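Local coordinates for Rho guanine nucleotide exchange factor 11 (Homo sapiens, PDB 5JHH), which probably activates Rho-family GTPases such as RhoA by exchanging their bound GDP for GTP, through a DH (RhoGEF) domain coupled to a PH domain, at residues A[42-47]-A[157-162]; A[50-55]-A[64-69]; A[329-334]-A[356-361]; A[222-227]-A[273-278]; A[182-185]-A[189-192]. All coordinates share one frame; numbering follows the deposited sequence.

Contact 1: A[42-47]-A[157-162]; sequences RVLDLI and LQLRDL
Leu44 meets Leu159 and Leu162 inside the all-helical bundle of the DH (RhoGEF) domain. It sits on the long helix 18-54. Its partners lie in a short, weakly bonded helical turn.

The contact across the segments is apolar throughout. One methyl of Leu44 does the work: CD2 lies 3.7 Å from Leu159 CD2, methyl against methyl, and the two side chains cross at about a right angle. Leu44 CD2 also rests 3.8 Å from Leu162 CB, and Leu162 runs past Leu44 in the opposite direction. Phe48, from the same helix as Leu44, touches both Leu159 and Leu162. All three leucines are buried.

The polar groups serve the turn itself and its surroundings. Leu159 N bonds to Glu149 OE2, and Leu162 O to Ser165 OG. Arg160 and Asp161 pack against a second protein chain of the assembly. Asp161 OD2 accepts Gln158 N at 2.8 Å on its anti side, with the donor tilted 31° out of the carboxylate plane.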
# COMPACT_ATOMS: atom_id res chain seq x y z
N ARG A 42 -5.75 -21.46 -4.98
CA ARG A 42 -6.12 -22.61 -5.83
C ARG A 42 -7.04 -22.19 -6.93
O ARG A 42 -7.03 -22.81 -8.00
CB ARG A 42 -6.75 -23.76 -5.06
CG ARG A 42 -5.72 -24.45 -4.21
CD ARG A 42 -6.30 -25.64 -3.49
NE ARG A 42 -5.22 -26.51 -3.02
CZ ARG A 42 -5.09 -26.94 -1.79
NH1 ARG A 42 -4.06 -27.69 -1.46
NH2 ARG A 42 -6.01 -26.63 -0.88
N VAL A 43 -7.77 -21.11 -6.71
CA VAL A 43 -8.49 -20.48 -7.80
C VAL A 43 -7.50 -19.92 -8.82
O VAL A 43 -7.68 -20.13 -10.02
CB VAL A 43 -9.38 -19.35 -7.32
CG1 VAL A 43 -9.96 -18.60 -8.50
CG2 VAL A 43 -10.50 -19.90 -6.46
N LEU A 44 -6.44 -19.24 -8.37
CA LEU A 44 -5.49 -18.73 -9.30
C LEU A 44 -4.92 -19.88 -10.11
O LEU A 44 -4.66 -19.76 -11.32
CB LEU A 44 -4.34 -18.00 -8.60
CG LEU A 44 -4.66 -16.66 -7.95
CD1 LEU A 44 -3.47 -16.19 -7.15
CD2 LEU A 44 -5.01 -15.62 -9.01
N ASP A 45 -4.68 -21.00 -9.44
CA ASP A 45 -4.05 -22.14 -10.11
C ASP A 45 -4.96 -22.73 -11.16
O ASP A 45 -4.59 -22.90 -12.30
CB ASP A 45 -3.70 -23.20 -9.09
CG ASP A 45 -2.91 -24.32 -9.68
OD1 ASP A 45 -2.01 -24.01 -10.46
OD2 ASP A 45 -3.17 -25.50 -9.36
N LEU A 46 -6.18 -23.02 -10.77
CA LEU A 46 -7.01 -23.82 -11.59
C LEU A 46 -7.66 -22.96 -12.67
O LEU A 46 -7.71 -23.38 -13.80
CB LEU A 46 -8.05 -24.54 -10.72
CG LEU A 46 -9.35 -24.98 -11.43
CD1 LEU A 46 -9.12 -26.26 -12.25
CD2 LEU A 46 -10.52 -25.14 -10.44
N ILE A 47 -8.19 -21.79 -12.34
CA ILE A 47 -8.95 -21.02 -13.32
C ILE A 47 -8.03 -20.28 -14.29
O ILE A 47 -8.39 -20.09 -15.45
CB ILE A 47 -9.88 -19.99 -12.65
CG1 ILE A 47 -10.91 -20.67 -11.73
CG2 ILE A 47 -10.62 -19.16 -13.69
CD1 ILE A 47 -11.78 -21.70 -12.41
N LEU A 157 -14.51 -11.13 -9.04
CA LEU A 157 -13.29 -10.36 -9.18
C LEU A 157 -12.50 -10.72 -10.43
O LEU A 157 -12.72 -11.75 -11.06
CB LEU A 157 -12.44 -10.58 -7.96
CG LEU A 157 -13.09 -10.00 -6.71
CD1 LEU A 157 -12.28 -10.51 -5.53
CD2 LEU A 157 -13.15 -8.47 -6.82
N GLN A 158 -11.56 -9.86 -10.77
CA GLN A 158 -10.67 -10.08 -11.89
C GLN A 158 -9.35 -10.61 -11.42
O GLN A 158 -9.05 -10.59 -10.25
CB GLN A 158 -10.46 -8.78 -12.66
CG GLN A 158 -11.74 -8.24 -13.25
CD GLN A 158 -11.52 -6.86 -13.77
OE1 GLN A 158 -12.03 -5.89 -13.22
NE2 GLN A 158 -10.68 -6.75 -14.79
N LEU A 159 -8.58 -11.11 -12.36
CA LEU A 159 -7.30 -11.69 -12.07
C LEU A 159 -6.41 -10.71 -11.32
O LEU A 159 -5.84 -11.07 -10.30
CB LEU A 159 -6.64 -12.14 -13.36
CG LEU A 159 -5.32 -12.92 -13.39
CD1 LEU A 159 -4.18 -11.97 -13.64
CD2 LEU A 159 -5.01 -13.79 -12.20
N ARG A 160 -6.37 -9.46 -11.75
CA ARG A 160 -5.59 -8.46 -11.04
C ARG A 160 -6.07 -8.22 -9.61
O ARG A 160 -5.28 -7.84 -8.77
CB ARG A 160 -5.46 -7.14 -11.83
CG ARG A 160 -6.75 -6.43 -12.32
CD ARG A 160 -6.48 -4.92 -12.57
NE ARG A 160 -5.42 -4.41 -11.66
CZ ARG A 160 -4.18 -4.05 -12.03
NH1 ARG A 160 -3.29 -3.72 -11.10
NH2 ARG A 160 -3.83 -4.01 -13.31
N ASP A 161 -7.33 -8.55 -9.32
CA ASP A 161 -7.87 -8.35 -8.00
C ASP A 161 -7.57 -9.55 -7.14
O ASP A 161 -7.70 -9.45 -5.93
CB ASP A 161 -9.43 -8.12 -8.00
CG ASP A 161 -9.90 -7.05 -9.01
OD1 ASP A 161 -9.26 -5.94 -9.12
OD2 ASP A 161 -10.95 -7.32 -9.69
N LEU A 162 -7.25 -10.71 -7.72
CA LEU A 162 -7.04 -11.95 -6.94
C LEU A 162 -5.55 -12.24 -6.70
O LEU A 162 -5.14 -12.80 -5.68
CB LEU A 162 -7.63 -13.12 -7.72
CG LEU A 162 -9.15 -13.08 -7.93
CD1 LEU A 162 -9.63 -13.97 -9.05
CD2 LEU A 162 -9.88 -13.46 -6.64

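Contact 2: A[50-55]-A[64-69]; sequences QRMKKE and ARLFPN
Glu55 OE2, just past the C-terminal end of helix 18-54, takes two weak hydrogen bonds from Arg51, next to Met52. Arg51 NE lies 3.5 Å from Glu55 OE2. Arg51 NH2 lies 3.4 Å from the same Glu55 OE2 and makes a salt bridge with it. The oxygen sits at the edge of the guanidinium, in its plane, so both N-H groups of that edge point at one atom. The pair bridges the end of helix 18-54. It takes no part in the packing against 64-69.

That packing depends on the sulfur of Met52. CG lies anti to the carbonyl carbon (chi1 -67°) and the chain is extended beyond it, which carries SD straight out to the second segment. There SD lies 4.1 Å from Phe67 CE2, near the ring plane and at the ring's edge. The two side chains cross at about a right angle. Leu66 adds a methyl, with CD2 4.2 Å from Met52 SD.

All three side chains are buried. Phe144 and Met145 of helix 139-150 also touch Met52, and Ile163 touches both Leu66 and Phe67. The ring of Tyr49 meets that of Phe67 at about 60°. The result is an edge-on Met-aromatic contact between the end of helix 18-54 and the residue just after helix 60-66, within the helical bundle of the DH domain.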
# COMPACT_ATOMS: atom_id res chain seq x y z
N GLN A 50 -3.15 -22.80 -14.80
CA GLN A 50 -3.12 -24.11 -15.50
C GLN A 50 -3.75 -24.05 -16.86
O GLN A 50 -3.26 -24.69 -17.79
CB GLN A 50 -3.80 -25.20 -14.70
CG GLN A 50 -3.14 -25.47 -13.36
CD GLN A 50 -1.77 -26.07 -13.47
OE1 GLN A 50 -1.41 -26.68 -14.46
NE2 GLN A 50 -0.97 -25.86 -12.43
N ARG A 51 -4.79 -23.25 -17.00
CA ARG A 51 -5.42 -23.09 -18.30
C ARG A 51 -4.57 -22.24 -19.24
O ARG A 51 -4.47 -22.53 -20.44
CB ARG A 51 -6.81 -22.52 -18.19
CG ARG A 51 -7.82 -23.42 -17.46
CD ARG A 51 -9.22 -22.84 -17.54
NE ARG A 51 -9.59 -22.66 -18.96
CZ ARG A 51 -10.36 -21.69 -19.47
NH1 ARG A 51 -10.89 -20.74 -18.69
NH2 ARG A 51 -10.57 -21.68 -20.78
N MET A 52 -3.91 -21.22 -18.73
CA MET A 52 -3.07 -20.42 -19.61
C MET A 52 -1.96 -21.28 -20.14
O MET A 52 -1.50 -21.11 -21.26
CB MET A 52 -2.46 -19.24 -18.85
CG MET A 52 -3.49 -18.22 -18.41
SD MET A 52 -2.75 -16.87 -17.52
CE MET A 52 -4.18 -15.86 -17.19
N LYS A 53 -1.45 -22.13 -19.27
CA LYS A 53 -0.33 -22.98 -19.59
C LYS A 53 -0.77 -24.03 -20.58
O LYS A 53 -0.16 -24.18 -21.61
CB LYS A 53 0.16 -23.66 -18.33
CG LYS A 53 1.51 -24.33 -18.47
CD LYS A 53 1.51 -25.69 -17.80
CE LYS A 53 2.79 -25.92 -17.04
NZ LYS A 53 2.69 -25.21 -15.73
N LYS A 54 -1.81 -24.78 -20.22
CA LYS A 54 -2.29 -25.88 -21.04
C LYS A 54 -2.73 -25.39 -22.44
O LYS A 54 -2.40 -26.04 -23.42
CB LYS A 54 -3.44 -26.63 -20.33
CG LYS A 54 -4.34 -27.47 -21.24
CD LYS A 54 -3.76 -28.87 -21.50
CE LYS A 54 -4.34 -29.92 -20.56
NZ LYS A 54 -5.82 -30.02 -20.69
N GLU A 55 -3.46 -24.27 -22.55
CA GLU A 55 -3.90 -23.81 -23.86
C GLU A 55 -2.96 -22.78 -24.53
O GLU A 55 -3.36 -22.09 -25.46
CB GLU A 55 -5.28 -23.19 -23.74
CG GLU A 55 -6.35 -24.15 -23.25
CD GLU A 55 -7.64 -23.45 -22.84
OE1 GLU A 55 -7.97 -22.38 -23.40
OE2 GLU A 55 -8.34 -23.98 -21.94
N ALA A 64 5.78 -17.44 -16.90
CA ALA A 64 6.60 -17.67 -15.72
C ALA A 64 6.80 -16.37 -14.97
O ALA A 64 6.92 -16.38 -13.74
CB ALA A 64 7.96 -18.29 -16.05
N ARG A 65 6.78 -15.24 -15.68
CA ARG A 65 6.95 -13.98 -14.98
C ARG A 65 5.69 -13.57 -14.24
O ARG A 65 5.75 -12.87 -13.24
CB ARG A 65 7.50 -12.87 -15.91
CG ARG A 65 9.01 -13.08 -16.12
CD ARG A 65 9.71 -12.02 -16.96
NE ARG A 65 9.17 -11.98 -18.31
CZ ARG A 65 9.79 -12.42 -19.42
NH1 ARG A 65 11.01 -12.93 -19.36
NH2 ARG A 65 9.19 -12.33 -20.60
N LEU A 66 4.54 -13.99 -14.74
CA LEU A 66 3.27 -13.67 -14.12
C LEU A 66 2.99 -14.61 -12.92
O LEU A 66 2.49 -14.18 -11.94
CB LEU A 66 2.18 -13.78 -15.15
CG LEU A 66 0.76 -13.71 -14.60
CD1 LEU A 66 0.50 -12.34 -14.04
CD2 LEU A 66 -0.23 -14.00 -15.71
N PHE A 67 3.31 -15.88 -13.08
CA PHE A 67 3.13 -16.91 -12.08
C PHE A 67 4.47 -17.65 -11.86
O PHE A 67 4.67 -18.72 -12.33
CB PHE A 67 2.09 -17.93 -12.49
CG PHE A 67 0.70 -17.44 -12.50
CD1 PHE A 67 0.04 -17.21 -11.35
CD2 PHE A 67 0.05 -17.25 -13.68
CE1 PHE A 67 -1.25 -16.79 -11.37
CE2 PHE A 67 -1.23 -16.82 -13.71
CZ PHE A 67 -1.88 -16.59 -12.55
N PRO A 68 5.40 -16.95 -11.09
CA PRO A 68 6.71 -17.60 -10.98
C PRO A 68 6.81 -18.92 -10.27
O PRO A 68 7.58 -19.74 -10.68
CB PRO A 68 7.53 -16.60 -10.20
CG PRO A 68 6.95 -15.33 -10.49
CD PRO A 68 5.54 -15.60 -10.35
N ASN A 69 6.08 -19.10 -9.19
CA ASN A 69 6.32 -20.17 -8.27
C ASN A 69 5.06 -20.47 -7.49
O ASN A 69 5.08 -20.61 -6.31
CB ASN A 69 7.42 -19.75 -7.33
CG ASN A 69 7.09 -18.48 -6.60
OD1 ASN A 69 6.20 -17.80 -6.94
ND2 ASN A 69 7.84 -18.18 -5.62

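Contact 3: A[329-334]-A[356-361]; sequences RAFFII and NTWMEL
Strand 330-335 passes beside helix 352-368, with Phe331 and Met359 the nearest pair, their CA atoms 7.5 Å apart. Phe331 points its side chain at the helix and carries the strand's share of the contact. Its CG sits between the backbone N and the carbonyl carbon (chi1 61°), which turns the ring so that CE1 comes to Trp358. Two helix residues meet it at different points. Met359 CG lies 3.9 Å from Phe331 CB, and the two side chains run antiparallel to one another. The Met359 chain is bent at chi2 and chi3, and its SD comes 4.1 Å from Phe331 CB. Trp358 touches through its base: Phe331 CE1 is 4.1 Å from Trp358 CB. The indole itself extends elsewhere and makes an edge-to-face (T-shaped) contact with His256. Leu260 touches both Phe331 and Trp358. Helix 352-368 is the C-terminal helix of the PH fold. No hydrogen bond joins the two segments; their contact is apolar, which fits a helix packed on the core side of the sheet.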
# COMPACT_ATOMS: atom_id res chain seq x y z
N ARG A 329 7.62 25.12 0.53
CA ARG A 329 7.72 24.16 -0.57
C ARG A 329 9.12 24.11 -1.16
O ARG A 329 9.39 23.30 -2.05
CB ARG A 329 6.79 24.55 -1.70
CG ARG A 329 5.32 24.45 -1.37
CD ARG A 329 4.53 24.83 -2.61
NE ARG A 329 3.12 24.79 -2.32
CZ ARG A 329 2.43 25.74 -1.68
NH1 ARG A 329 3.04 26.85 -1.28
NH2 ARG A 329 1.13 25.58 -1.46
N ALA A 330 9.99 25.00 -0.71
CA ALA A 330 11.27 25.13 -1.36
C ALA A 330 12.39 24.69 -0.47
O ALA A 330 12.30 24.82 0.75
CB ALA A 330 11.49 26.57 -1.76
N PHE A 331 13.48 24.26 -1.11
CA PHE A 331 14.72 23.93 -0.42
C PHE A 331 15.92 24.23 -1.32
O PHE A 331 15.77 24.30 -2.54
CB PHE A 331 14.73 22.46 -0.00
CG PHE A 331 14.64 21.49 -1.16
CD1 PHE A 331 13.40 21.05 -1.61
CD2 PHE A 331 15.77 21.00 -1.77
CE1 PHE A 331 13.31 20.15 -2.66
CE2 PHE A 331 15.68 20.10 -2.81
CZ PHE A 331 14.45 19.68 -3.26
N PHE A 332 17.09 24.41 -0.71
CA PHE A 332 18.33 24.75 -1.41
C PHE A 332 19.29 23.57 -1.43
O PHE A 332 19.43 22.83 -0.45
CB PHE A 332 19.07 25.90 -0.70
CG PHE A 332 18.31 27.21 -0.65
CD1 PHE A 332 17.67 27.72 -1.75
CD2 PHE A 332 18.27 27.95 0.51
CE1 PHE A 332 17.00 28.93 -1.69
CE2 PHE A 332 17.63 29.19 0.58
CZ PHE A 332 16.99 29.67 -0.52
N ILE A 333 19.98 23.43 -2.54
CA ILE A 333 21.13 22.59 -2.58
C ILE A 333 22.36 23.44 -2.88
O ILE A 333 22.42 24.16 -3.88
CB ILE A 333 20.97 21.49 -3.62
CG1 ILE A 333 19.72 20.67 -3.29
CG2 ILE A 333 22.23 20.63 -3.66
CD1 ILE A 333 19.33 19.68 -4.36
N ILE A 334 23.34 23.32 -1.99
CA ILE A 334 24.52 24.14 -1.99
C ILE A 334 25.72 23.26 -2.29
O ILE A 334 26.05 22.39 -1.50
CB ILE A 334 24.69 24.79 -0.63
CG1 ILE A 334 23.38 25.49 -0.24
CG2 ILE A 334 25.89 25.72 -0.63
CD1 ILE A 334 23.45 26.29 1.04
N ASN A 356 9.02 18.29 2.68
CA ASN A 356 9.49 17.47 3.78
C ASN A 356 10.04 16.12 3.32
O ASN A 356 11.10 15.71 3.76
CB ASN A 356 8.40 17.25 4.83
CG ASN A 356 7.87 18.55 5.41
OD1 ASN A 356 6.77 18.57 5.98
ND2 ASN A 356 8.62 19.64 5.29
N THR A 357 9.34 15.42 2.45
CA THR A 357 9.81 14.12 1.99
C THR A 357 11.13 14.24 1.25
O THR A 357 12.08 13.55 1.53
CB THR A 357 8.79 13.47 1.05
OG1 THR A 357 7.60 13.23 1.79
CG2 THR A 357 9.32 12.16 0.50
N TRP A 358 11.14 15.08 0.24
CA TRP A 358 12.34 15.33 -0.51
C TRP A 358 13.57 15.70 0.37
O TRP A 358 14.68 15.21 0.14
CB TRP A 358 12.08 16.45 -1.49
CG TRP A 358 11.63 16.00 -2.81
CD1 TRP A 358 10.39 16.13 -3.34
CD2 TRP A 358 12.44 15.39 -3.81
NE1 TRP A 358 10.37 15.62 -4.63
CE2 TRP A 358 11.61 15.14 -4.92
CE3 TRP A 358 13.78 15.01 -3.86
CZ2 TRP A 358 12.08 14.55 -6.06
CZ3 TRP A 358 14.25 14.43 -4.98
CH2 TRP A 358 13.40 14.18 -6.08
N MET A 359 13.36 16.54 1.39
CA MET A 359 14.44 16.92 2.28
C MET A 359 14.89 15.79 3.19
O MET A 359 16.09 15.59 3.39
CB MET A 359 14.04 18.11 3.12
CG MET A 359 14.46 19.42 2.48
SD MET A 359 15.32 20.55 3.59
CE MET A 359 14.44 20.35 5.13
N GLU A 360 13.95 15.08 3.78
CA GLU A 360 14.28 13.98 4.66
C GLU A 360 15.16 13.02 3.87
O GLU A 360 16.21 12.62 4.33
CB GLU A 360 13.01 13.30 5.11
CG GLU A 360 13.14 12.42 6.33
CD GLU A 360 11.77 11.89 6.79
OE1 GLU A 360 11.35 12.22 7.92
OE2 GLU A 360 11.09 11.18 6.00
N LEU A 361 14.78 12.73 2.63
CA LEU A 361 15.50 11.73 1.90
C LEU A 361 16.82 12.27 1.40
O LEU A 361 17.81 11.57 1.39
CB LEU A 361 14.66 11.16 0.77
CG LEU A 361 13.40 10.39 1.22
CD1 LEU A 361 12.44 10.28 0.05
CD2 LEU A 361 13.78 9.01 1.74

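Contact 4: A[222-227]-A[273-278]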
# COMPACT_ATOMS: atom_id res chain seq x y z
N GLU A 222 15.83 1.08 -16.33
CA GLU A 222 16.07 0.62 -17.69
C GLU A 222 15.24 1.39 -18.70
O GLU A 222 15.71 1.69 -19.79
CB GLU A 222 15.75 -0.85 -17.86
CG GLU A 222 16.67 -1.80 -17.13
CD GLU A 222 16.01 -3.15 -16.83
OE1 GLU A 222 14.81 -3.33 -17.17
OE2 GLU A 222 16.68 -4.03 -16.22
N GLY A 223 13.98 1.66 -18.36
CA GLY A 223 13.12 2.36 -19.30
C GLY A 223 13.58 3.79 -19.47
O GLY A 223 13.58 4.32 -20.55
N TYR A 224 13.94 4.42 -18.35
CA TYR A 224 14.49 5.76 -18.38
C TYR A 224 15.78 5.83 -19.17
O TYR A 224 15.99 6.80 -19.83
CB TYR A 224 14.79 6.28 -17.00
CG TYR A 224 13.59 6.59 -16.16
CD1 TYR A 224 12.30 6.54 -16.67
CD2 TYR A 224 13.75 6.95 -14.85
CE1 TYR A 224 11.22 6.84 -15.87
CE2 TYR A 224 12.68 7.25 -14.05
CZ TYR A 224 11.42 7.17 -14.56
OH TYR A 224 10.37 7.49 -13.75
N GLN A 225 16.65 4.85 -19.03
CA GLN A 225 17.92 4.84 -19.73
C GLN A 225 17.74 4.95 -21.26
O GLN A 225 18.32 5.82 -21.88
CB GLN A 225 18.71 3.57 -19.40
CG GLN A 225 20.16 3.62 -19.84
CD GLN A 225 20.87 4.83 -19.28
OE1 GLN A 225 20.64 5.24 -18.14
NE2 GLN A 225 21.73 5.43 -20.08
N LYS A 226 16.91 4.09 -21.84
CA LYS A 226 16.49 4.21 -23.24
C LYS A 226 16.09 5.62 -23.65
O LYS A 226 16.41 6.06 -24.74
CB LYS A 226 15.30 3.27 -23.52
CG LYS A 226 15.71 1.84 -23.79
CD LYS A 226 14.54 0.86 -23.79
CE LYS A 226 15.04 -0.56 -23.51
NZ LYS A 226 14.18 -1.63 -24.09
N ARG A 227 15.37 6.31 -22.78
CA ARG A 227 14.85 7.63 -23.07
C ARG A 227 15.79 8.73 -22.69
O ARG A 227 15.50 9.91 -22.89
CB ARG A 227 13.59 7.84 -22.28
CG ARG A 227 12.48 6.89 -22.65
CD ARG A 227 11.45 6.86 -21.55
NE ARG A 227 11.07 8.20 -21.16
CZ ARG A 227 10.26 8.45 -20.13
NH1 ARG A 227 9.81 7.46 -19.36
NH2 ARG A 227 9.94 9.70 -19.83
N HIS A 273 11.98 16.84 -14.00
CA HIS A 273 11.81 15.59 -13.29
C HIS A 273 13.13 15.10 -12.70
O HIS A 273 14.10 14.94 -13.43
CB HIS A 273 11.28 14.54 -14.24
CG HIS A 273 10.92 13.28 -13.54
ND1 HIS A 273 11.76 12.19 -13.51
CD2 HIS A 273 9.89 12.98 -12.73
CE1 HIS A 273 11.21 11.24 -12.79
NE2 HIS A 273 10.08 11.70 -12.29
N VAL A 274 13.17 14.82 -11.40
CA VAL A 274 14.45 14.58 -10.78
C VAL A 274 14.59 13.24 -10.08
O VAL A 274 13.69 12.78 -9.39
CB VAL A 274 14.95 15.81 -9.96
CG1 VAL A 274 13.94 16.94 -9.94
CG2 VAL A 274 15.42 15.43 -8.57
N LEU A 275 15.75 12.61 -10.30
CA LEU A 275 16.04 11.33 -9.71
C LEU A 275 16.99 11.51 -8.58
O LEU A 275 18.04 12.07 -8.77
CB LEU A 275 16.72 10.41 -10.68
CG LEU A 275 16.06 10.25 -12.04
CD1 LEU A 275 16.78 9.15 -12.80
CD2 LEU A 275 14.56 9.98 -11.91
N LEU A 276 16.66 10.98 -7.41
CA LEU A 276 17.60 10.89 -6.33
C LEU A 276 18.17 9.47 -6.30
O LEU A 276 17.52 8.55 -5.88
CB LEU A 276 16.94 11.24 -5.00
CG LEU A 276 17.81 10.94 -3.79
CD1 LEU A 276 19.21 11.52 -3.95
CD2 LEU A 276 17.15 11.44 -2.53
N LEU A 277 19.41 9.33 -6.77
CA LEU A 277 20.11 8.07 -6.71
C LEU A 277 20.97 7.98 -5.44
O LEU A 277 20.91 8.85 -4.58
CB LEU A 277 20.97 7.91 -7.94
CG LEU A 277 20.26 8.30 -9.23
CD1 LEU A 277 21.13 7.94 -10.42
CD2 LEU A 277 18.89 7.66 -9.37
N GLU A 278 21.73 6.92 -5.31
CA GLU A 278 22.50 6.73 -4.11
C GLU A 278 23.62 7.77 -3.97
O GLU A 278 23.92 8.28 -2.87
CB GLU A 278 23.14 5.36 -4.15
CG GLU A 278 22.21 4.28 -3.67
CD GLU A 278 22.95 2.96 -3.53
OE1 GLU A 278 23.84 2.69 -4.39
OE2 GLU A 278 22.64 2.23 -2.56
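The rings of Tyr224 and His273 approach each other at the phenol hydroxyl, where Tyr224 OH lies 4.0 Å from His273 CE1. The two side chains cross at about a right angle. No hydrogen bond joins these rings. The hydroxyl instead bonds to Glu257 OE1 and Arg220 NH2, so both a carboxylate and a guanidinium hold the tip of the phenol in place. Glu257 also touches His273 and Leu275, and so adjoins all three residues of the contact.

Tyr224 lies near the end of helix 189-227, the long helix that runs from the DH domain to the PH domain. His273 and Leu275 lie on strand 269-277 of the PH beta sheet. The contact joins the end of this helix to the sheet of the PH domain.

The apolar part is at the ring carbon CE2, next to the hydroxyl-bearing carbon. Leu275 CD2 is 3.9 Å from Tyr224 CE2. Leu275 CG stands anti to its carbonyl carbon (chi1 -50°), and CD2 is the methyl presented to the tyrosine. Between His273 and Leu275, Val274 packs on Trp358 of the C-terminal helix.

Contact 5: A[182-185]-A[189-192]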
# COMPACT_ATOMS: atom_id res chain seq x y z
N LYS A 182 -2.48 -9.62 22.58
CA LYS A 182 -3.44 -8.89 23.38
C LYS A 182 -4.32 -9.75 24.24
O LYS A 182 -4.66 -9.34 25.34
CB LYS A 182 -4.33 -8.05 22.45
CG LYS A 182 -5.50 -7.36 23.14
CD LYS A 182 -6.07 -6.21 22.31
CE LYS A 182 -7.00 -5.31 23.13
NZ LYS A 182 -8.10 -4.75 22.29
N HIS A 183 -4.76 -10.89 23.75
CA HIS A 183 -5.62 -11.74 24.58
C HIS A 183 -4.90 -12.93 25.17
O HIS A 183 -5.52 -13.90 25.56
CB HIS A 183 -6.85 -12.15 23.81
CG HIS A 183 -7.70 -10.99 23.42
ND1 HIS A 183 -8.19 -10.82 22.14
CD2 HIS A 183 -8.12 -9.92 24.13
CE1 HIS A 183 -8.89 -9.70 22.09
NE2 HIS A 183 -8.85 -9.13 23.28
N THR A 184 -3.58 -12.85 25.29
CA THR A 184 -2.78 -13.93 25.87
C THR A 184 -2.22 -13.47 27.23
O THR A 184 -1.76 -12.32 27.38
CB THR A 184 -1.62 -14.28 24.89
OG1 THR A 184 -2.16 -14.73 23.66
CG2 THR A 184 -0.70 -15.37 25.45
N GLU A 185 -2.24 -14.36 28.21
CA GLU A 185 -1.79 -13.99 29.57
C GLU A 185 -0.35 -13.63 29.44
O GLU A 185 0.41 -14.39 28.84
CB GLU A 185 -1.94 -15.15 30.57
CG GLU A 185 -3.36 -15.63 30.79
CD GLU A 185 -4.15 -14.71 31.71
OE1 GLU A 185 -3.74 -14.62 32.88
OE2 GLU A 185 -5.17 -14.11 31.26
N SER A 189 5.79 -17.87 28.47
CA SER A 189 6.61 -18.16 27.29
C SER A 189 5.80 -18.00 25.98
O SER A 189 6.28 -17.45 24.99
CB SER A 189 7.17 -19.58 27.36
OG SER A 189 8.13 -19.67 28.39
N GLU A 190 4.58 -18.51 26.00
CA GLU A 190 3.64 -18.35 24.93
C GLU A 190 3.67 -16.91 24.41
O GLU A 190 3.81 -16.67 23.20
CB GLU A 190 2.23 -18.75 25.42
CG GLU A 190 1.09 -18.53 24.42
CD GLU A 190 1.11 -19.47 23.19
OE1 GLU A 190 2.13 -20.16 22.88
OE2 GLU A 190 0.05 -19.53 22.52
N HIS A 191 3.62 -15.96 25.33
CA HIS A 191 3.37 -14.58 25.01
C HIS A 191 4.61 -14.01 24.32
O HIS A 191 4.52 -13.33 23.27
CB HIS A 191 3.04 -13.79 26.29
CG HIS A 191 2.73 -12.35 26.06
ND1 HIS A 191 3.71 -11.41 25.85
CD2 HIS A 191 1.55 -11.69 26.01
CE1 HIS A 191 3.15 -10.23 25.67
NE2 HIS A 191 1.84 -10.37 25.77
N GLU A 192 5.75 -14.31 24.91
CA GLU A 192 7.06 -13.91 24.41
C GLU A 192 7.33 -14.43 22.98
O GLU A 192 7.90 -13.71 22.14
CB GLU A 192 8.10 -14.47 25.38
CG GLU A 192 9.51 -13.89 25.27
CD GLU A 192 10.47 -14.42 26.38
OE1 GLU A 192 10.48 -15.65 26.68
OE2 GLU A 192 11.22 -13.61 26.96
O HOH W 1 -2.00 -17.49 23.05
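Thr184 meets Glu190 and His191 across the short loop that joins helix 165-182 to the long helix 189-227 of the DH domain. The nearest CA atoms, those of Thr184 and His191, are 6.2 Å apart.

Van der Waals packing comes first. Thr184 CG2 lies 3.8 Å from Glu190 CG, the two side chains crossing at about a right angle. The same methyl is near His191 CB.

Loop carbonyls also face the histidine. Thr184 O lies 3.6 Å from His191 CD2, at the ring's edge and near its plane. Glu185 O is 3.7 Å from His191 CB. No direct hydrogen bond crosses the segments.

The polar ends are held from outside. Thr184 OG1 bonds to Ile180 O, Glu190 OE1 to Ser98 OG and Glu190 OE2 to Ile97 N. One water bridges the two segments, donating to Thr184 OG1 at 2.8 Å and to Glu190 OE2 at 2.9 Å.

In the fold
From the N terminus, helix 18-54 supplies the first segment of both contact 1 and contact 2. Contact 2 closes a short loop back from helix 60-66. It lies within the much longer loop of contact 1, which spans 109 mostly helical residues. The two touch, with Leu159 CD2 against Phe67 CZ. Contact 5 then closes the small turn into helix 189-227. The far end of that helix enters contact 4, about 48 Å away between centres, and is tied there to the PH sheet. Contact 3 follows in series and joins the C-terminal helix to the same sheet. Contacts 3 and 4 touch through the C-terminal helix.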